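Long-range contacts in glucosamine--fructose-6-phosphate aminotransferase [isomerizing] (Francisella tularensis subsp. tularensis, PDB 3TBF), which probably makes glucosamine 6-phosphate from fructose 6-phosphate and glutamine, its C-terminal part carrying the two sugar-isomerase (SIS) domains: residues F43-A47 and D148-M152; F51-K55 and V180-K185; S103-S109 and Y129-I135. All coordinates share one frame; numbering follows the deposited sequence.

Interaction 1. Residues F43-A47 and D148-M152; sequences FDKRA and DIAFM
Asp44 reaches across to the start of strand 149-152 and makes the polar link of this contact. Its OD2 accepts the backbone N-H of Ala150 at 3.3 Å, a long but fairly straight bond (163° at the hydrogen), with the donor lying nearly on the line of the C-O bond. The same oxygen rests against Ile149, 3.4 Å from its CA. Ile149 and Phe151 use their own backbone groups on strand 129-136, so the carboxylate takes an N-H on the other edge of the strand.

The rest is apolar. Ile149 has CG1 tucked between backbone N and carbonyl carbon (chi1 58°), which directs CD1 to Ala47, 3.8 Å from its CB, and leaves CG2 on the Asp44 side, 4.1 Å from Asp44 CB. Leu50 and Phe51 of helix 47-52 pack on the same isoleucine.

Between the two phenylalanines the fit is oblique. Phe43 brings the far end of its ring to the rim of Phe151, where Phe43 CZ lies 3.6 Å from Phe151 CD2, near the plane of the Phe151 ring. The two ring planes are turned 71° from each other. Helix 165-184 gives both rings a further wall, Val180 touching Phe43 and Ala173 and Ile176 against Phe151.

Strand 149-152 is the outermost strand on its side of the five-stranded parallel sheet within this chain. A loop leading into helix 47-52 lies along its edge and supplies an acceptor there, in the alpha/beta/alpha, Rossmann-like layering characteristic of an SIS domain.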
loop_
_atom_site.group_PDB
_atom_site.type_symbol
_atom_site.label_atom_id
_atom_site.label_comp_id
_atom_site.label_asym_id
_atom_site.label_seq_id
_atom_site.Cartn_x
_atom_site.Cartn_y
_atom_site.Cartn_z
ATOM N N PHE A 43 -11.231 -29.920 5.989
ATOM C CA PHE A 43 -11.914 -28.667 6.294
ATOM C C PHE A 43 -13.276 -28.948 6.907
ATOM O O PHE A 43 -13.765 -30.076 6.892
ATOM C CB PHE A 43 -12.111 -27.823 5.031
ATOM C CG PHE A 43 -10.871 -27.117 4.569
ATOM C CD1 PHE A 43 -9.830 -27.823 3.991
ATOM C CD2 PHE A 43 -10.754 -25.728 4.698
ATOM C CE1 PHE A 43 -8.683 -27.173 3.561
ATOM C CE2 PHE A 43 -9.601 -25.057 4.264
ATOM C CZ PHE A 43 -8.566 -25.781 3.697
ATOM N N ASP A 44 -13.891 -27.908 7.446
ATOM C CA ASP A 44 -15.255 -28.019 7.922
ATOM C C ASP A 44 -16.098 -28.452 6.705
ATOM O O ASP A 44 -15.649 -28.294 5.581
ATOM C CB ASP A 44 -15.700 -26.689 8.540
ATOM C CG ASP A 44 -14.644 -26.102 9.539
ATOM O OD1 ASP A 44 -14.140 -26.853 10.409
ATOM O OD2 ASP A 44 -14.308 -24.900 9.457
ATOM N N LYS A 45 -17.267 -29.061 6.896
ATOM C CA LYS A 45 -17.972 -29.627 5.714
ATOM C C LYS A 45 -18.770 -28.593 4.903
ATOM O O LYS A 45 -19.112 -28.837 3.751
ATOM C CB LYS A 45 -18.787 -30.912 6.062
ATOM C CG LYS A 45 -19.858 -30.819 7.184
ATOM C CD LYS A 45 -21.290 -30.560 6.628
ATOM C CE LYS A 45 -22.401 -31.148 7.546
ATOM N NZ LYS A 45 -22.800 -30.239 8.682
ATOM N N ARG A 46 -19.004 -27.416 5.488
ATOM C CA ARG A 46 -19.675 -26.287 4.812
ATOM C C ARG A 46 -18.728 -25.626 3.839
ATOM O O ARG A 46 -19.150 -25.003 2.885
ATOM C CB ARG A 46 -20.082 -25.213 5.822
ATOM C CG ARG A 46 -20.906 -25.718 6.990
ATOM C CD ARG A 46 -22.320 -25.220 6.911
ATOM N NE ARG A 46 -23.268 -25.983 7.759
ATOM C CZ ARG A 46 -24.428 -25.453 8.151
ATOM N NH1 ARG A 46 -24.701 -24.191 7.748
ATOM N NH2 ARG A 46 -25.306 -26.143 8.923
ATOM N N ALA A 47 -17.440 -25.755 4.121
ATOM C CA ALA A 47 -16.376 -25.172 3.331
ATOM C C ALA A 47 -16.528 -25.349 1.833
ATOM O O ALA A 47 -16.271 -24.410 1.082
ATOM C CB ALA A 47 -15.021 -25.750 3.774
ATOM N N ASP A 148 -17.752 -18.504 9.354
ATOM C CA ASP A 148 -18.334 -19.757 8.905
ATOM C C ASP A 148 -17.342 -20.894 8.955
ATOM O O ASP A 148 -17.707 -22.009 9.262
ATOM C CB ASP A 148 -18.827 -19.644 7.477
ATOM C CG ASP A 148 -19.929 -18.639 7.332
ATOM O OD1 ASP A 148 -20.658 -18.426 8.323
ATOM O OD2 ASP A 148 -20.071 -18.094 6.233
ATOM N N ILE A 149 -16.092 -20.625 8.615
ATOM C CA ILE A 149 -15.077 -21.651 8.620
ATOM C C ILE A 149 -13.740 -21.092 9.086
ATOM O O ILE A 149 -13.437 -19.920 8.906
ATOM C CB ILE A 149 -14.986 -22.326 7.238
ATOM C CG1 ILE A 149 -14.669 -21.346 6.117
ATOM C CG2 ILE A 149 -16.319 -22.951 6.850
ATOM C CD1 ILE A 149 -14.497 -22.092 4.783
ATOM N N ALA A 150 -12.939 -21.940 9.681
ATOM C CA ALA A 150 -11.683 -21.541 10.244
ATOM C C ALA A 150 -10.610 -22.518 9.770
ATOM O O ALA A 150 -10.723 -23.696 9.968
ATOM C CB ALA A 150 -11.771 -21.572 11.737
ATOM N N PHE A 151 -9.600 -22.011 9.104
ATOM C CA PHE A 151 -8.391 -22.738 8.860
ATOM C C PHE A 151 -7.383 -22.347 9.955
ATOM O O PHE A 151 -6.976 -21.187 10.036
ATOM C CB PHE A 151 -7.828 -22.398 7.502
ATOM C CG PHE A 151 -6.615 -23.163 7.181
ATOM C CD1 PHE A 151 -5.546 -23.228 8.088
ATOM C CD2 PHE A 151 -6.517 -23.873 6.019
ATOM C CE1 PHE A 151 -4.397 -23.964 7.825
ATOM C CE2 PHE A 151 -5.365 -24.643 5.763
ATOM C CZ PHE A 151 -4.306 -24.662 6.674
HETATM N N MSE A 152 -6.973 -23.328 10.775
HETATM C CA MSE A 152 -6.117 -23.057 11.896
HETATM C C MSE A 152 -4.651 -23.243 11.483
HETATM O O MSE A 152 -4.285 -24.243 10.924
HETATM C CB MSE A 152 -6.425 -24.043 13.037
HETATM C CG MSE A 152 -7.885 -24.098 13.477
HETATM SE SE MSE A 152 -8.573 -22.312 13.964
HETATM C CE MSE A 152 -7.353 -22.063 15.515
#

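Interaction 2. Residues F51-K55 and V180-K185; sequences FEKTK and VIAKLK
Phe51 packs against three side chains near the end of helix 165-184. Ile181 sets its CD1 over one face of the ring as a CH-pi contact, 3.5 Å from the centroid and 21° off the ring normal. Leu184 comes to the edge instead, its CD2 in the ring plane and 3.6 Å from Phe51 CB, while Val180 CG1 meets Phe51 CE2 obliquely at 3.9 Å.

The polar part rests on one ammonium group. With CG beside its backbone N (chi1 -61°) and bends at the second and fourth torsions, Lys185, the first residue to leave the helix, brings NZ across to donate to Thr54 O at 2.9 Å and to Glu52 O at 3.0 Å. The nitrogen is tilted modestly from the Thr54 carbonyl plane but stands well above that of Glu52. These two carbonyls probably stabilise its charge. Lys55 NZ, weakly bonded to Lys53 O, comes within 3.7 Å of Lys185 NZ, a like-charge approach that the carbonyls around each may soften.

Helix 47-52 is thereby wedged between helix 165-184 and the sheet: Phe51 also touches Leu104 and Met133, Thr54 packs on Leu104 and Val130, and Leu40, from the loop before helix 47-52, touches Val180 and Leu184.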
loop_
_atom_site.group_PDB
_atom_site.type_symbol
_atom_site.label_atom_id
_atom_site.label_comp_id
_atom_site.label_asym_id
_atom_site.label_seq_id
_atom_site.Cartn_x
_atom_site.Cartn_y
_atom_site.Cartn_z
ATOM N N PHE A 51 -17.042 -22.517 -1.002
ATOM C CA PHE A 51 -16.015 -22.278 -1.989
ATOM C C PHE A 51 -16.560 -22.394 -3.421
ATOM O O PHE A 51 -16.019 -21.781 -4.344
ATOM C CB PHE A 51 -14.860 -23.265 -1.821
ATOM C CG PHE A 51 -14.046 -23.095 -0.549
ATOM C CD1 PHE A 51 -14.012 -21.898 0.152
ATOM C CD2 PHE A 51 -13.253 -24.152 -0.088
ATOM C CE1 PHE A 51 -13.233 -21.761 1.291
ATOM C CE2 PHE A 51 -12.469 -24.010 1.056
ATOM C CZ PHE A 51 -12.455 -22.807 1.734
ATOM N N GLU A 52 -17.598 -23.207 -3.619
ATOM C CA GLU A 52 -18.209 -23.361 -4.939
ATOM C C GLU A 52 -18.912 -22.076 -5.300
ATOM O O GLU A 52 -18.953 -21.715 -6.449
ATOM C CB GLU A 52 -19.213 -24.501 -4.957
ATOM C CG GLU A 52 -18.585 -25.845 -4.667
ATOM C CD GLU A 52 -19.540 -27.049 -4.840
ATOM O OE1 GLU A 52 -20.743 -26.959 -4.447
ATOM O OE2 GLU A 52 -19.060 -28.095 -5.346
ATOM N N LYS A 53 -19.449 -21.382 -4.310
ATOM C CA LYS A 53 -20.100 -20.079 -4.526
ATOM C C LYS A 53 -19.150 -18.873 -4.622
ATOM O O LYS A 53 -19.574 -17.800 -4.992
ATOM C CB LYS A 53 -21.039 -19.774 -3.368
ATOM C CG LYS A 53 -22.159 -20.759 -3.116
ATOM C CD LYS A 53 -22.853 -20.373 -1.786
ATOM C CE LYS A 53 -24.075 -21.274 -1.448
ATOM N NZ LYS A 53 -24.761 -20.874 -0.158
ATOM N N THR A 54 -17.890 -19.037 -4.254
ATOM C CA THR A 54 -16.958 -17.939 -4.155
ATOM C C THR A 54 -16.514 -17.540 -5.510
ATOM O O THR A 54 -16.115 -18.399 -6.290
ATOM C CB THR A 54 -15.732 -18.334 -3.364
ATOM O OG1 THR A 54 -16.124 -18.550 -2.016
ATOM C CG2 THR A 54 -14.611 -17.274 -3.448
ATOM N N LYS A 55 -16.620 -16.241 -5.802
ATOM C CA LYS A 55 -16.159 -15.686 -7.078
ATOM C C LYS A 55 -15.141 -14.571 -6.883
ATOM O O LYS A 55 -14.477 -14.100 -7.820
ATOM C CB LYS A 55 -17.317 -15.150 -7.897
ATOM C CG LYS A 55 -18.637 -15.813 -7.621
ATOM C CD LYS A 55 -19.295 -16.371 -8.885
ATOM C CE LYS A 55 -18.686 -17.727 -9.220
ATOM N NZ LYS A 55 -19.102 -18.828 -8.267
ATOM N N VAL A 180 -6.494 -25.770 -2.506
ATOM C CA VAL A 180 -7.849 -26.249 -2.333
ATOM C C VAL A 180 -8.856 -25.583 -3.259
ATOM O O VAL A 180 -9.649 -26.229 -3.876
ATOM C CB VAL A 180 -8.323 -26.030 -0.887
ATOM C CG1 VAL A 180 -9.883 -26.224 -0.782
ATOM C CG2 VAL A 180 -7.522 -26.989 0.104
ATOM N N ILE A 181 -8.780 -24.265 -3.377
ATOM C CA ILE A 181 -9.656 -23.503 -4.260
ATOM C C ILE A 181 -9.343 -23.824 -5.696
ATOM O O ILE A 181 -10.237 -23.995 -6.504
ATOM C CB ILE A 181 -9.503 -21.967 -4.027
ATOM C CG1 ILE A 181 -9.942 -21.641 -2.623
ATOM C CG2 ILE A 181 -10.398 -21.145 -4.992
ATOM C CD1 ILE A 181 -11.388 -22.157 -2.287
ATOM N N ALA A 182 -8.066 -23.904 -6.007
ATOM C CA ALA A 182 -7.650 -24.172 -7.360
ATOM C C ALA A 182 -8.251 -25.465 -7.842
ATOM O O ALA A 182 -8.700 -25.558 -8.983
ATOM C CB ALA A 182 -6.143 -24.243 -7.476
ATOM N N LYS A 183 -8.228 -26.472 -6.989
ATOM C CA LYS A 183 -8.696 -27.794 -7.367
ATOM C C LYS A 183 -10.203 -27.830 -7.544
ATOM O O LYS A 183 -10.728 -28.398 -8.485
ATOM C CB LYS A 183 -8.325 -28.768 -6.268
ATOM C CG LYS A 183 -8.856 -30.166 -6.432
ATOM C CD LYS A 183 -8.021 -31.036 -5.567
ATOM C CE LYS A 183 -8.635 -32.404 -5.303
ATOM N NZ LYS A 183 -8.181 -33.397 -6.303
ATOM N N LEU A 184 -10.894 -27.211 -6.615
ATOM C CA LEU A 184 -12.349 -27.174 -6.644
ATOM C C LEU A 184 -12.889 -26.436 -7.879
ATOM O O LEU A 184 -13.987 -26.716 -8.342
ATOM C CB LEU A 184 -12.821 -26.444 -5.402
ATOM C CG LEU A 184 -13.967 -27.039 -4.631
ATOM C CD1 LEU A 184 -13.895 -28.577 -4.573
ATOM C CD2 LEU A 184 -13.936 -26.458 -3.229
ATOM N N LYS A 185 -12.129 -25.466 -8.378
ATOM C CA LYS A 185 -12.579 -24.663 -9.486
ATOM C C LYS A 185 -11.865 -25.084 -10.732
ATOM O O LYS A 185 -11.888 -24.384 -11.713
ATOM C CB LYS A 185 -12.311 -23.173 -9.229
ATOM C CG LYS A 185 -13.027 -22.643 -8.014
ATOM C CD LYS A 185 -13.890 -21.486 -8.311
ATOM C CE LYS A 185 -14.794 -21.185 -7.115
ATOM N NZ LYS A 185 -16.225 -21.047 -7.496
#

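Interaction 3. Residues S103-S109 and Y129-I135; sequences SLFVSIS and YVGSMCI
Phe105 and Ser107 carry the backbone pairing of two neighbouring parallel strands. Phe105 N donates to Gly131 O at 3.0 Å and Phe105 O accepts from Met133 N at 2.8 Å; Ser107 repeats the pattern, its N going to Met133 O and its O receiving Ile135 N in an almost straight bond (179° at the hydrogen). Ser109 N to Ile135 O ends the ladder. Val130 N also donates to Ser103 O, beside the corner the chain turns at Val130.

At the start of the strands Phe105, with CG anti to its own N (chi1 -176°), turns a ring edge to the face of Tyr129: a T-shaped pair with planes at 82° and Phe105 CD2 3.9 Å from Tyr129 CZ. Phe105 CB also sits over that ring, 4.0 Å from the centroid, as a CH-pi contact. On the sheet face that Phe105 shares with Ser107, Ser132 and Cys134, Ser107 OG holds a water at 2.8 Å, which also donates weakly to Met133 O. On the other face Val106 and Met133, a selenomethionine, run side by side, Val106 CG1 meeting Met133 CE at 4.0 Å.

Farther out, helix 115-124 covers the Phe105 and Ser132 face through Ser124 and Leu121, while Phe177 and Leu174 of helix 165-184 back Met133 and Ile135. Ser109 OG bonds Gly112 N and the Thr114 hydroxyl, shaping the turn after the strand.

Strand 103-109, helix 115-124 and strand 129-136 form a classic beta-alpha-beta unit. The regular bonds from Phe105 to Ser109 and the apolar layer fix the strand end from which the following turn leaves; as in related enzymes, that turn probably helps bind the sugar phosphate.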
loop_
_atom_site.group_PDB
_atom_site.type_symbol
_atom_site.label_atom_id
_atom_site.label_comp_id
_atom_site.label_asym_id
_atom_site.label_seq_id
_atom_site.Cartn_x
_atom_site.Cartn_y
_atom_site.Cartn_z
ATOM N N SER A 103 -18.614 -12.862 -3.079
ATOM C CA SER A 103 -17.419 -12.489 -2.366
ATOM C C SER A 103 -17.271 -13.280 -1.083
ATOM O O SER A 103 -18.214 -13.350 -0.300
ATOM C CB SER A 103 -17.471 -11.017 -2.011
ATOM O OG SER A 103 -16.609 -10.316 -2.847
ATOM N N LEU A 104 -16.088 -13.835 -0.858
ATOM C CA LEU A 104 -15.784 -14.523 0.389
ATOM C C LEU A 104 -14.968 -13.581 1.234
ATOM O O LEU A 104 -14.003 -13.003 0.751
ATOM C CB LEU A 104 -14.975 -15.792 0.104
ATOM C CG LEU A 104 -14.549 -16.630 1.292
ATOM C CD1 LEU A 104 -15.805 -17.254 1.919
ATOM C CD2 LEU A 104 -13.494 -17.653 0.886
ATOM N N PHE A 105 -15.396 -13.379 2.463
ATOM C CA PHE A 105 -14.699 -12.551 3.422
ATOM C C PHE A 105 -13.684 -13.429 4.173
ATOM O O PHE A 105 -14.034 -14.382 4.839
ATOM C CB PHE A 105 -15.706 -11.908 4.394
ATOM C CG PHE A 105 -15.082 -10.964 5.370
ATOM C CD1 PHE A 105 -14.471 -11.436 6.530
ATOM C CD2 PHE A 105 -15.058 -9.616 5.130
ATOM C CE1 PHE A 105 -13.864 -10.552 7.436
ATOM C CE2 PHE A 105 -14.481 -8.730 6.053
ATOM C CZ PHE A 105 -13.860 -9.214 7.186
ATOM N N VAL A 106 -12.406 -13.145 3.992
ATOM C CA VAL A 106 -11.337 -13.889 4.622
ATOM C C VAL A 106 -10.629 -12.942 5.565
ATOM O O VAL A 106 -10.158 -11.876 5.145
ATOM C CB VAL A 106 -10.342 -14.363 3.615
ATOM C CG1 VAL A 106 -9.101 -15.020 4.320
ATOM C CG2 VAL A 106 -10.995 -15.310 2.661
ATOM N N SER A 107 -10.600 -13.287 6.851
ATOM C CA SER A 107 -9.797 -12.548 7.798
ATOM C C SER A 107 -8.557 -13.357 8.239
ATOM O O SER A 107 -8.502 -14.586 8.163
ATOM C CB SER A 107 -10.638 -12.155 8.988
ATOM O OG SER A 107 -11.139 -13.268 9.652
ATOM N N ILE A 108 -7.498 -12.648 8.567
ATOM C CA ILE A 108 -6.302 -13.308 9.012
ATOM C C ILE A 108 -5.933 -12.716 10.351
ATOM O O ILE A 108 -5.838 -11.512 10.468
ATOM C CB ILE A 108 -5.153 -13.071 8.043
ATOM C CG1 ILE A 108 -5.549 -13.468 6.599
ATOM C CG2 ILE A 108 -3.936 -13.888 8.486
ATOM C CD1 ILE A 108 -4.521 -13.103 5.552
ATOM N N SER A 109 -5.743 -13.564 11.355
ATOM C CA SER A 109 -5.386 -13.087 12.676
ATOM C C SER A 109 -4.727 -14.153 13.523
ATOM O O SER A 109 -5.226 -15.267 13.627
ATOM C CB SER A 109 -6.609 -12.648 13.406
ATOM O OG SER A 109 -6.247 -12.090 14.638
ATOM N N TYR A 129 -21.801 -10.697 1.277
ATOM C CA TYR A 129 -20.789 -11.762 1.123
ATOM C C TYR A 129 -21.473 -13.120 1.165
ATOM O O TYR A 129 -22.513 -13.262 1.812
ATOM C CB TYR A 129 -19.744 -11.723 2.235
ATOM C CG TYR A 129 -18.858 -10.512 2.216
ATOM C CD1 TYR A 129 -17.743 -10.474 1.412
ATOM C CD2 TYR A 129 -19.121 -9.418 3.012
ATOM C CE1 TYR A 129 -16.892 -9.383 1.392
ATOM C CE2 TYR A 129 -18.296 -8.315 2.997
ATOM C CZ TYR A 129 -17.169 -8.308 2.185
ATOM O OH TYR A 129 -16.339 -7.212 2.164
ATOM N N VAL A 130 -20.890 -14.114 0.502
ATOM C CA VAL A 130 -21.432 -15.466 0.532
ATOM C C VAL A 130 -21.117 -16.150 1.865
ATOM O O VAL A 130 -21.790 -17.093 2.277
ATOM C CB VAL A 130 -20.901 -16.330 -0.646
ATOM C CG1 VAL A 130 -21.306 -15.722 -1.976
ATOM C CG2 VAL A 130 -19.388 -16.495 -0.599
ATOM N N GLY A 131 -20.070 -15.676 2.525
ATOM C CA GLY A 131 -19.657 -16.238 3.812
ATOM C C GLY A 131 -18.309 -15.729 4.286
ATOM O O GLY A 131 -17.736 -14.829 3.679
ATOM N N SER A 132 -17.811 -16.302 5.372
ATOM C CA SER A 132 -16.545 -15.874 5.967
ATOM C C SER A 132 -15.637 -17.051 6.339
ATOM O O SER A 132 -16.099 -18.158 6.656
ATOM C CB SER A 132 -16.800 -15.029 7.214
ATOM O OG SER A 132 -17.669 -15.711 8.102
HETATM N N MSE A 133 -14.336 -16.788 6.302
HETATM C CA MSE A 133 -13.340 -17.761 6.692
HETATM C C MSE A 133 -12.286 -17.049 7.481
HETATM O O MSE A 133 -11.857 -16.002 7.100
HETATM C CB MSE A 133 -12.692 -18.410 5.481
HETATM C CG MSE A 133 -11.538 -19.349 5.870
HETATM SE SE MSE A 133 -10.808 -20.304 4.354
HETATM C CE MSE A 133 -9.574 -18.894 3.638
ATOM N N CYS A 134 -11.850 -17.641 8.566
ATOM C CA CYS A 134 -10.777 -17.096 9.348
ATOM C C CYS A 134 -9.530 -17.923 9.211
ATOM O O CYS A 134 -9.576 -19.134 9.349
ATOM C CB CYS A 134 -11.136 -17.102 10.834
ATOM S SG CYS A 134 -9.766 -16.284 11.726
ATOM N N ILE A 135 -8.404 -17.276 8.966
ATOM C CA ILE A 135 -7.106 -17.940 9.125
ATOM C C ILE A 135 -6.554 -17.531 10.479
ATOM O O ILE A 135 -6.064 -16.413 10.636
ATOM C CB ILE A 135 -6.123 -17.527 8.066
ATOM C CG1 ILE A 135 -6.747 -17.765 6.710
ATOM C CG2 ILE A 135 -4.761 -18.209 8.233
ATOM C CD1 ILE A 135 -5.972 -18.499 5.884
HETATM O O HOH W 1 -13.594 -14.270 8.710
#

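Starting from the N terminus, the chain passes through 43-47 and 51-55, enters the sheet at strand 56-61, adds strand 84-88, and reaches 103-109. It returns through helix 115-124 to 129-135, where interaction 3 closes the shortest loop. Interaction 1 closes next, at 148-152, and interaction 2 last, at 180-185. Interactions 1 and 2 cross, their segments alternating, and interaction 3 falls within the span of both. The three also touch: Ile149 pairs with Cys134 in the sheet, and the phenylalanine of interaction 2 bridges to both others. Together they tie the loop and helix 47-52 to strands 103-109 and 129-136, edge strand 149-152 and the end of helix 165-184.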